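Local coordinates for DsbA family protein (Salmonella typhimurium, PDB 7JVE) that acts as a trimeric thioredoxin-like enzyme with both thiol oxidase and disulfide isomerase activities, and belongs to the DsbA family, at residues A[88-93]-A[116-121]; A[109-114]-A[248-253]; A[121-126]-A[215-220]. All blocks are in the same frame, centred on the assembly; numbering follows the deposited sequence.

How the contacts relate
From the N terminus, the first segment reached is 88-93, the end of a central strand; contact 1 closes when 116-121 returns beside it after helix 95-110. Contact 2 opens within that loop, at 109-114, and closes at 248-253 near the C terminus, so contacts 1 and 2 cross. Contact 3 starts at Phe121, which it shares with contact 1, and spans the helices from 128 to 210 before 215-220; it is nested inside contact 2. Contact 1 joins neighbouring strands, contact 3 joins loops at their C-terminal end, where Asp91 OD2 lies 2.9 Å from Ile123 N, and contact 2 sets the turn after helix 95-110 against the end of helix 242-253, near Phe116.

Contact 1 (A[88-93]-A[116-121])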
loop_
_atom_site.group_PDB
_atom_site.type_symbol
_atom_site.label_atom_id
_atom_site.label_comp_id
_atom_site.label_asym_id
_atom_site.label_seq_id
_atom_site.Cartn_x
_atom_site.Cartn_y
_atom_site.Cartn_z
ATOM N N MET A 88 -15.869 15.097 16.459
ATOM C CA MET A 88 -15.581 14.500 15.159
ATOM C C MET A 88 -15.023 15.541 14.198
ATOM O O MET A 88 -15.717 16.501 13.836
ATOM C CB MET A 88 -16.816 13.815 14.564
ATOM C CG MET A 88 -17.464 12.780 15.483
ATOM S SD MET A 88 -19.198 12.364 15.136
ATOM C CE MET A 88 -20.039 13.936 15.373
ATOM N N PHE A 89 -13.764 15.340 13.802
ATOM C CA PHE A 89 -13.111 16.099 12.745
ATOM C C PHE A 89 -13.338 15.387 11.411
ATOM O O PHE A 89 -12.946 14.227 11.238
ATOM C CB PHE A 89 -11.623 16.239 13.046
ATOM C CG PHE A 89 -11.335 17.081 14.257
ATOM C CD1 PHE A 89 -11.534 16.570 15.533
ATOM C CD2 PHE A 89 -10.915 18.412 14.111
ATOM C CE1 PHE A 89 -11.261 17.347 16.659
ATOM C CE2 PHE A 89 -10.647 19.202 15.217
ATOM C CZ PHE A 89 -10.816 18.674 16.509
ATOM N N PHE A 90 -13.974 16.082 10.475
ATOM C CA PHE A 90 -14.346 15.480 9.212
ATOM C C PHE A 90 -14.379 16.566 8.144
ATOM O O PHE A 90 -14.554 17.757 8.436
ATOM C CB PHE A 90 -15.713 14.790 9.293
ATOM C CG PHE A 90 -16.831 15.753 9.518
ATOM C CD1 PHE A 90 -17.131 16.199 10.794
ATOM C CD2 PHE A 90 -17.531 16.283 8.441
ATOM C CE1 PHE A 90 -18.136 17.124 10.989
ATOM C CE2 PHE A 90 -18.541 17.192 8.637
ATOM C CZ PHE A 90 -18.845 17.613 9.906
ATOM N N ASP A 91 -14.182 16.124 6.905
ATOM C CA ASP A 91 -14.316 16.922 5.695
ATOM C C ASP A 91 -15.437 16.282 4.879
ATOM O O ASP A 91 -15.469 15.053 4.734
ATOM C CB ASP A 91 -12.971 16.932 4.942
ATOM C CG ASP A 91 -12.977 17.755 3.652
ATOM O OD1 ASP A 91 -14.050 18.000 3.042
ATOM O OD2 ASP A 91 -11.850 18.132 3.231
ATOM N N TYR A 92 -16.377 17.091 4.381
ATOM C CA TYR A 92 -17.453 16.498 3.598
ATOM C C TYR A 92 -16.940 15.781 2.345
ATOM O O TYR A 92 -17.617 14.876 1.845
ATOM C CB TYR A 92 -18.494 17.544 3.204
ATOM C CG TYR A 92 -19.419 17.929 4.335
ATOM C CD1 TYR A 92 -20.371 17.024 4.827
ATOM C CD2 TYR A 92 -19.345 19.183 4.920
ATOM C CE1 TYR A 92 -21.220 17.367 5.860
ATOM C CE2 TYR A 92 -20.197 19.544 5.967
ATOM C CZ TYR A 92 -21.128 18.632 6.433
ATOM O OH TYR A 92 -21.980 18.989 7.462
ATOM N N GLN A 93 -15.767 16.143 1.829
ATOM C CA GLN A 93 -15.232 15.483 0.645
ATOM C C GLN A 93 -14.268 14.353 0.974
ATOM O O GLN A 93 -13.699 13.746 0.067
ATOM C CB GLN A 93 -14.561 16.504 -0.263
ATOM C CG GLN A 93 -15.569 17.423 -0.879
ATOM C CD GLN A 93 -15.006 18.185 -2.034
ATOM O OE1 GLN A 93 -15.020 17.697 -3.174
ATOM N NE2 GLN A 93 -14.505 19.398 -1.766
ATOM N N PHE A 116 -22.457 14.733 20.781
ATOM C CA PHE A 116 -21.675 14.566 19.561
ATOM C C PHE A 116 -21.423 15.941 18.951
ATOM O O PHE A 116 -22.370 16.671 18.632
ATOM C CB PHE A 116 -22.377 13.632 18.576
ATOM C CG PHE A 116 -22.448 12.198 19.040
ATOM C CD1 PHE A 116 -23.395 11.805 19.986
ATOM C CD2 PHE A 116 -21.566 11.235 18.536
ATOM C CE1 PHE A 116 -23.473 10.474 20.419
ATOM C CE2 PHE A 116 -21.641 9.911 18.952
ATOM C CZ PHE A 116 -22.590 9.524 19.901
ATOM N N ILE A 117 -20.146 16.301 18.838
ATOM C CA ILE A 117 -19.711 17.619 18.414
ATOM C C ILE A 117 -19.087 17.490 17.033
ATOM O O ILE A 117 -18.295 16.577 16.784
ATOM C CB ILE A 117 -18.715 18.212 19.433
ATOM C CG1 ILE A 117 -19.327 18.171 20.844
ATOM C CG2 ILE A 117 -18.310 19.614 19.029
ATOM C CD1 ILE A 117 -18.473 18.826 21.928
ATOM N N PHE A 118 -19.438 18.405 16.140
ATOM C CA PHE A 118 -19.057 18.339 14.731
ATOM C C PHE A 118 -18.008 19.404 14.423
ATOM O O PHE A 118 -18.283 20.606 14.532
ATOM C CB PHE A 118 -20.293 18.523 13.846
ATOM C CG PHE A 118 -21.280 17.373 13.940
ATOM C CD1 PHE A 118 -22.177 17.297 14.993
ATOM C CD2 PHE A 118 -21.290 16.358 12.978
ATOM C CE1 PHE A 118 -23.089 16.230 15.091
ATOM C CE2 PHE A 118 -22.192 15.292 13.058
ATOM C CZ PHE A 118 -23.088 15.223 14.123
ATOM N N LYS A 119 -16.819 18.976 14.033
ATOM C CA LYS A 119 -15.737 19.908 13.691
ATOM C C LYS A 119 -15.445 19.794 12.193
ATOM O O LYS A 119 -14.627 18.978 11.774
ATOM C CB LYS A 119 -14.468 19.617 14.517
ATOM C CG LYS A 119 -14.690 19.620 16.001
ATOM C CD LYS A 119 -14.952 21.043 16.494
ATOM C CE LYS A 119 -14.637 21.179 17.966
ATOM N NZ LYS A 119 -14.798 22.576 18.444
ATOM N N GLU A 120 -16.105 20.631 11.395
ATOM C CA GLU A 120 -15.870 20.663 9.956
ATOM C C GLU A 120 -14.536 21.336 9.658
ATOM O O GLU A 120 -14.255 22.414 10.195
ATOM C CB GLU A 120 -16.996 21.427 9.263
ATOM C CG GLU A 120 -18.329 20.735 9.322
ATOM C CD GLU A 120 -19.479 21.619 8.874
ATOM O OE1 GLU A 120 -19.360 22.243 7.811
ATOM O OE2 GLU A 120 -20.518 21.662 9.570
ATOM N N PHE A 121 -13.722 20.713 8.798
ATOM C CA PHE A 121 -12.435 21.271 8.410
ATOM C C PHE A 121 -12.055 20.757 7.025
ATOM O O PHE A 121 -12.622 19.768 6.544
ATOM C CB PHE A 121 -11.343 20.943 9.453
ATOM C CG PHE A 121 -10.745 19.542 9.328
ATOM C CD1 PHE A 121 -11.531 18.415 9.492
ATOM C CD2 PHE A 121 -9.383 19.366 9.100
ATOM C CE1 PHE A 121 -10.981 17.114 9.396
ATOM C CE2 PHE A 121 -8.824 18.079 9.005
ATOM C CZ PHE A 121 -9.634 16.947 9.148
HETATM O O HOH W 1 -22.306 21.773 7.528
HETATM O O HOH W 2 -15.359 20.082 5.141
#
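Met88 pairs with Phe118 as the first of three parallel bridges. Met88 N donates to Ile117 O (2.9 Å) and Met88 O accepts from Lys119 N (2.7 Å), a grip from both neighbours of Phe118. The bend at chi3 (-62°) turns the methyl inward, placing Met88 CE over the centre of the Phe118 ring, 3.5 Å from its centroid: a CH-pi contact, with SD above the same ring at a greater distance. Phe89, bridged to Lys119, faces the other side of the sheet, where Lys119 CB rests over its ring face; the lysine then bends away, carrying NZ to Ser74 OG and Glu68 O. Phe90 N donates to Lys119 O (3.2 Å) and Phe90 O accepts from Phe121 N (3.1 Å). The Phe90 ring lies alongside Glu120, with Phe90 CZ packed tightly on Glu120 CG at 3.2 Å, while Phe90 CE1 meets the edge of the Phe118 ring. Asp91 leaves the strand; its OD1 takes Gln93 N from above the carboxylate plane in an Asx turn, and CB lies against Phe121 O. Tyr92 swings back so that Glu120 OE1 sits at its ring edge, and one water bridges Tyr92 OH to Glu120 OE2, which also bonds Tyr150 OH. The strand axes run the same way, 27° apart, as in a beta-alpha-beta unit: strand 84-90, helix 95-110, strand 115-120. This is the N-terminal beta-alpha-beta motif of the thioredoxin fold, and the loop after its first strand leads straight into the redox-active Cys94-Cys97 pair.

Contact 2 (A[109-114]-A[248-253])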
loop_
_atom_site.group_PDB
_atom_site.type_symbol
_atom_site.label_atom_id
_atom_site.label_comp_id
_atom_site.label_asym_id
_atom_site.label_seq_id
_atom_site.Cartn_x
_atom_site.Cartn_y
_atom_site.Cartn_z
ATOM N N LYS A 109 -28.000 7.392 17.567
ATOM C CA LYS A 109 -29.264 6.842 18.028
ATOM C C LYS A 109 -29.058 5.975 19.254
ATOM O O LYS A 109 -29.890 5.978 20.165
ATOM C CB LYS A 109 -29.943 6.043 16.915
ATOM C CG LYS A 109 -30.305 6.903 15.720
ATOM C CD LYS A 109 -31.636 6.474 15.106
ATOM C CE LYS A 109 -31.632 6.619 13.586
ATOM N NZ LYS A 109 -32.872 6.044 12.979
ATOM N N ALA A 110 -27.956 5.233 19.299
ATOM C CA ALA A 110 -27.731 4.314 20.403
ATOM C C ALA A 110 -27.226 5.007 21.656
ATOM O O ALA A 110 -27.194 4.376 22.715
ATOM C CB ALA A 110 -26.740 3.227 19.994
ATOM N N ASN A 111 -26.827 6.273 21.568
ATOM C CA ASN A 111 -26.263 7.010 22.702
ATOM C C ASN A 111 -26.922 8.384 22.810
ATOM O O ASN A 111 -26.265 9.420 22.636
ATOM C CB ASN A 111 -24.744 7.135 22.558
ATOM C CG ASN A 111 -24.031 5.784 22.673
ATOM O OD1 ASN A 111 -23.672 5.341 23.776
ATOM N ND2 ASN A 111 -23.824 5.123 21.533
ATOM N N PRO A 112 -28.232 8.430 23.092
ATOM C CA PRO A 112 -28.924 9.728 23.171
ATOM C C PRO A 112 -28.467 10.585 24.339
ATOM O O PRO A 112 -28.747 11.790 24.362
ATOM C CB PRO A 112 -30.392 9.328 23.325
ATOM C CG PRO A 112 -30.329 8.018 24.029
ATOM C CD PRO A 112 -29.133 7.315 23.424
ATOM N N ASP A 113 -27.766 9.992 25.290
ATOM C CA ASP A 113 -27.252 10.645 26.484
ATOM C C ASP A 113 -25.879 11.270 26.282
ATOM O O ASP A 113 -25.364 11.899 27.213
ATOM C CB ASP A 113 -27.173 9.612 27.603
ATOM C CG ASP A 113 -26.206 8.463 27.262
ATOM O OD1 ASP A 113 -25.385 8.106 28.142
ATOM O OD2 ASP A 113 -26.241 7.947 26.115
ATOM N N THR A 114 -25.268 11.094 25.107
ATOM C CA THR A 114 -23.899 11.502 24.846
ATOM C C THR A 114 -23.900 12.656 23.856
ATOM O O THR A 114 -24.752 12.737 22.970
ATOM C CB THR A 114 -23.081 10.310 24.316
ATOM O OG1 THR A 114 -22.907 9.335 25.354
ATOM C CG2 THR A 114 -21.714 10.733 23.793
ATOM N N ALA A 248 -15.035 3.314 23.551
ATOM C CA ALA A 248 -14.488 4.603 23.955
ATOM C C ALA A 248 -15.533 5.446 24.679
ATOM O O ALA A 248 -15.211 6.155 25.643
ATOM C CB ALA A 248 -13.968 5.361 22.726
ATOM N N ILE A 249 -16.791 5.386 24.224
ATOM C CA ILE A 249 -17.874 6.094 24.906
ATOM C C ILE A 249 -18.052 5.553 26.321
ATOM O O ILE A 249 -18.163 6.314 27.285
ATOM C CB ILE A 249 -19.175 5.998 24.083
ATOM C CG1 ILE A 249 -19.083 6.882 22.829
ATOM C CG2 ILE A 249 -20.396 6.359 24.921
ATOM C CD1 ILE A 249 -20.182 6.610 21.807
ATOM N N GLN A 250 -18.065 4.232 26.473
ATOM C CA GLN A 250 -18.275 3.666 27.805
ATOM C C GLN A 250 -17.111 3.998 28.730
ATOM O O GLN A 250 -17.309 4.265 29.920
ATOM C CB GLN A 250 -18.502 2.151 27.712
ATOM C CG GLN A 250 -19.728 1.784 26.881
ATOM C CD GLN A 250 -21.021 2.415 27.436
ATOM O OE1 GLN A 250 -21.684 3.216 26.765
ATOM N NE2 GLN A 250 -21.377 2.049 28.661
ATOM N N LYS A 251 -15.891 4.010 28.192
ATOM C CA LYS A 251 -14.727 4.400 28.977
ATOM C C LYS A 251 -14.814 5.867 29.393
ATOM O O LYS A 251 -14.395 6.230 30.503
ATOM C CB LYS A 251 -13.473 4.117 28.153
ATOM C CG LYS A 251 -12.162 4.652 28.664
ATOM C CD LYS A 251 -11.053 4.070 27.780
ATOM C CE LYS A 251 -9.869 5.011 27.626
ATOM N NZ LYS A 251 -8.941 4.557 26.539
ATOM N N ALA A 252 -15.376 6.721 28.530
ATOM C CA ALA A 252 -15.520 8.132 28.851
ATOM C C ALA A 252 -16.651 8.385 29.835
ATOM O O ALA A 252 -16.645 9.417 30.518
ATOM C CB ALA A 252 -15.741 8.948 27.573
ATOM N N LYS A 253 -17.618 7.474 29.930
ATOM C CA LYS A 253 -18.649 7.612 30.945
ATOM C C LYS A 253 -18.237 7.024 32.284
ATOM O O LYS A 253 -18.621 7.561 33.330
ATOM C CB LYS A 253 -19.952 6.964 30.470
ATOM C CG LYS A 253 -20.643 7.769 29.393
ATOM C CD LYS A 253 -22.073 7.293 29.110
ATOM C CE LYS A 253 -22.116 5.888 28.592
ATOM N NZ LYS A 253 -23.075 5.795 27.447
#
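Ile249 meets the amide of Asn111, the two side chains arriving from opposite directions. Its two branches divide the work. Ile249 CG2, anti to the backbone N, reaches Asn111 OD1 at 3.6 Å and Thr114 OG1 at 3.9 Å, while Ile249 CD1 on the other branch lies 3.9 Å from Asn111 ND2. The amide nitrogen itself is engaged elsewhere, by Gln246 OE1 and Leu107 O, and these bonds hold the amide in place against the isoleucine. Gln250, one residue on, bends at chi2 to bring OE1 round to the ammonium group of Lys253; Lys253 NZ donates to Gln250 OE1 at 3.0 Å from 29° outside the carbonyl plane, and Gln246 NE2 adds a weak bond to the same oxygen. Lys253 reaches across to 109-114. Its chain folds at chi3 (-63°) and again at chi4, so that NZ stands between Gln250 OE1 and the beta turn. There Lys253 NZ forms a salt bridge with Asp113 OD1, long at 3.3 Å and weak as a hydrogen bond, the two side chains crossing at about a right angle. Lys253 CD also brushes that oxygen, and Asn111 OD1 lies 3.7 Å from Lys253 NZ. The type I turn from Asn111 to Thr114, closed by Thr114 N on Asn111 O, presents all three partners. The arrangement joins the turn that follows helix 95-110 to the C-terminal helix 242-253, the two helices lying on the same face of the central sheet in the thioredoxin fold.

Contact 3 (A[121-126]-A[215-220]); sequences FPIFSS and GTPAFV. With EDO (1,2-ethanediol), chain H.
With CG1 anti to its carbonyl carbon (chi1 -68°) and CD1 stretched out beyond it, Ile123 carries its end across Pro217 at about a right angle, Ile123 CD1 to Pro217 CG 4.0 Å. Phe121 takes the torsion between backbone N and carbonyl carbon (chi1 81°), which turns its ring edge to the other segment. The partner is the Thr-Pro loop ahead of strand 218-223, the place where the thioredoxin fold usually carries its cis-proline; here the Thr216-Pro217 peptide is trans as deposited, with the two CA atoms 3.8 Å apart. Pro217 also touches Cys94, Trp96 and Cys97, which sets this loop beside the redox-active Cys94-Cys97 pair.

At the ring edge of Phe121, CE2 lies 3.7 Å from Gly215 N and CZ 3.9 Å from Pro217 N, both nitrogens near the ring plane. Ile123 uses its second branch as well: CG2 packs on Gly215 O at 3.5 Å. Gly215 has a positive phi of 76°, and the CA atoms of Gly215 and Ile123 are 4.1 Å apart. Nearby, Phe124 packs on Glu105, and Thr216 on Val163, both residues of a neighbouring subunit. No direct hydrogen bond joins the segments; instead one water donates to Pro122 O at 2.8 Å and accepts from Gly215 N at 2.7 Å.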
loop_
_atom_site.group_PDB
_atom_site.type_symbol
_atom_site.label_atom_id
_atom_site.label_comp_id
_atom_site.label_asym_id
_atom_site.label_seq_id
_atom_site.Cartn_x
_atom_site.Cartn_y
_atom_site.Cartn_z
ATOM N N PHE A 121 -13.722 20.713 8.798
ATOM C CA PHE A 121 -12.435 21.271 8.410
ATOM C C PHE A 121 -12.055 20.757 7.025
ATOM O O PHE A 121 -12.622 19.768 6.544
ATOM C CB PHE A 121 -11.343 20.943 9.453
ATOM C CG PHE A 121 -10.745 19.542 9.328
ATOM C CD1 PHE A 121 -11.531 18.415 9.492
ATOM C CD2 PHE A 121 -9.383 19.366 9.100
ATOM C CE1 PHE A 121 -10.981 17.114 9.396
ATOM C CE2 PHE A 121 -8.824 18.079 9.005
ATOM C CZ PHE A 121 -9.634 16.947 9.148
ATOM N N PRO A 122 -11.091 21.415 6.347
ATOM C CA PRO A 122 -10.701 21.001 4.992
ATOM C C PRO A 122 -9.387 20.234 4.962
ATOM O O PRO A 122 -8.371 20.756 5.436
ATOM C CB PRO A 122 -10.545 22.339 4.267
ATOM C CG PRO A 122 -10.209 23.332 5.390
ATOM C CD PRO A 122 -10.425 22.667 6.726
ATOM N N ILE A 123 -9.378 19.030 4.379
ATOM C CA ILE A 123 -8.155 18.228 4.352
ATOM C C ILE A 123 -7.093 18.895 3.487
ATOM O O ILE A 123 -5.906 18.881 3.823
ATOM C CB ILE A 123 -8.461 16.803 3.861
ATOM C CG1 ILE A 123 -9.294 16.057 4.892
ATOM C CG2 ILE A 123 -7.166 16.039 3.539
ATOM C CD1 ILE A 123 -9.652 14.669 4.442
ATOM N N PHE A 124 -7.492 19.493 2.372
ATOM C CA PHE A 124 -6.551 20.140 1.469
ATOM C C PHE A 124 -6.921 21.606 1.259
ATOM O O PHE A 124 -8.079 22.024 1.407
ATOM C CB PHE A 124 -6.486 19.440 0.098
ATOM C CG PHE A 124 -5.977 18.025 0.150
ATOM C CD1 PHE A 124 -4.639 17.755 0.440
ATOM C CD2 PHE A 124 -6.830 16.964 -0.118
ATOM C CE1 PHE A 124 -4.169 16.458 0.470
ATOM C CE2 PHE A 124 -6.367 15.665 -0.091
ATOM C CZ PHE A 124 -5.034 15.410 0.204
ATOM N N SER A 125 -5.901 22.376 0.885
ATOM C CA SER A 125 -6.068 23.799 0.611
ATOM C C SER A 125 -7.171 24.066 -0.417
ATOM O O SER A 125 -7.990 24.977 -0.240
ATOM C CB SER A 125 -4.725 24.364 0.136
ATOM O OG SER A 125 -4.927 25.575 -0.560
ATOM N N SER A 126 -7.219 23.277 -1.500
ATOM C CA SER A 126 -8.229 23.500 -2.533
ATOM C C SER A 126 -9.644 23.243 -2.029
ATOM O O SER A 126 -10.613 23.628 -2.702
ATOM C CB SER A 126 -7.963 22.614 -3.760
ATOM O OG SER A 126 -8.003 21.246 -3.393
ATOM N N GLY A 215 -5.230 17.574 8.077
ATOM C CA GLY A 215 -5.358 16.664 6.963
ATOM C C GLY A 215 -5.828 15.272 7.317
ATOM O O GLY A 215 -5.910 14.437 6.421
ATOM N N THR A 216 -6.146 14.992 8.577
ATOM C CA THR A 216 -6.456 13.632 9.024
ATOM C C THR A 216 -7.721 13.618 9.877
ATOM O O THR A 216 -7.683 14.040 11.054
ATOM C CB THR A 216 -5.273 13.012 9.780
ATOM O OG1 THR A 216 -5.053 13.707 11.007
ATOM C CG2 THR A 216 -3.951 13.029 8.936
ATOM N N PRO A 217 -8.842 13.126 9.358
ATOM C CA PRO A 217 -10.055 13.003 10.182
ATOM C C PRO A 217 -9.824 12.124 11.408
ATOM O O PRO A 217 -9.016 11.190 11.387
ATOM C CB PRO A 217 -11.072 12.372 9.223
ATOM C CG PRO A 217 -10.569 12.757 7.847
ATOM C CD PRO A 217 -9.056 12.641 7.984
ATOM N N ALA A 218 -10.553 12.431 12.486
ATOM C CA ALA A 218 -10.337 11.768 13.772
ATOM C C ALA A 218 -11.522 12.002 14.693
ATOM O O ALA A 218 -12.309 12.940 14.510
ATOM C CB ALA A 218 -9.055 12.252 14.473
ATOM N N PHE A 219 -11.629 11.122 15.687
ATOM C CA PHE A 219 -12.566 11.222 16.800
ATOM C C PHE A 219 -11.782 11.456 18.079
ATOM O O PHE A 219 -10.750 10.812 18.295
ATOM C CB PHE A 219 -13.382 9.934 16.994
ATOM C CG PHE A 219 -14.270 9.585 15.841
ATOM C CD1 PHE A 219 -13.800 8.779 14.810
ATOM C CD2 PHE A 219 -15.575 10.041 15.790
ATOM C CE1 PHE A 219 -14.607 8.446 13.752
ATOM C CE2 PHE A 219 -16.396 9.711 14.716
ATOM C CZ PHE A 219 -15.911 8.919 13.694
ATOM N N VAL A 220 -12.291 12.342 18.937
ATOM C CA VAL A 220 -11.862 12.448 20.325
ATOM C C VAL A 220 -13.054 12.135 21.216
ATOM O O VAL A 220 -14.096 12.806 21.141
ATOM C CB VAL A 220 -11.303 13.832 20.681
ATOM C CG1 VAL A 220 -10.634 13.755 22.063
ATOM C CG2 VAL A 220 -10.343 14.323 19.610
HETATM C C1 EDO H . -5.366 28.049 2.099
HETATM O O1 EDO H . -5.001 26.689 2.307
HETATM C C2 EDO H . -6.477 28.082 1.052
HETATM O O2 EDO H . -6.932 29.437 0.879
HETATM O O HOH W 3 -6.539 19.872 7.378
#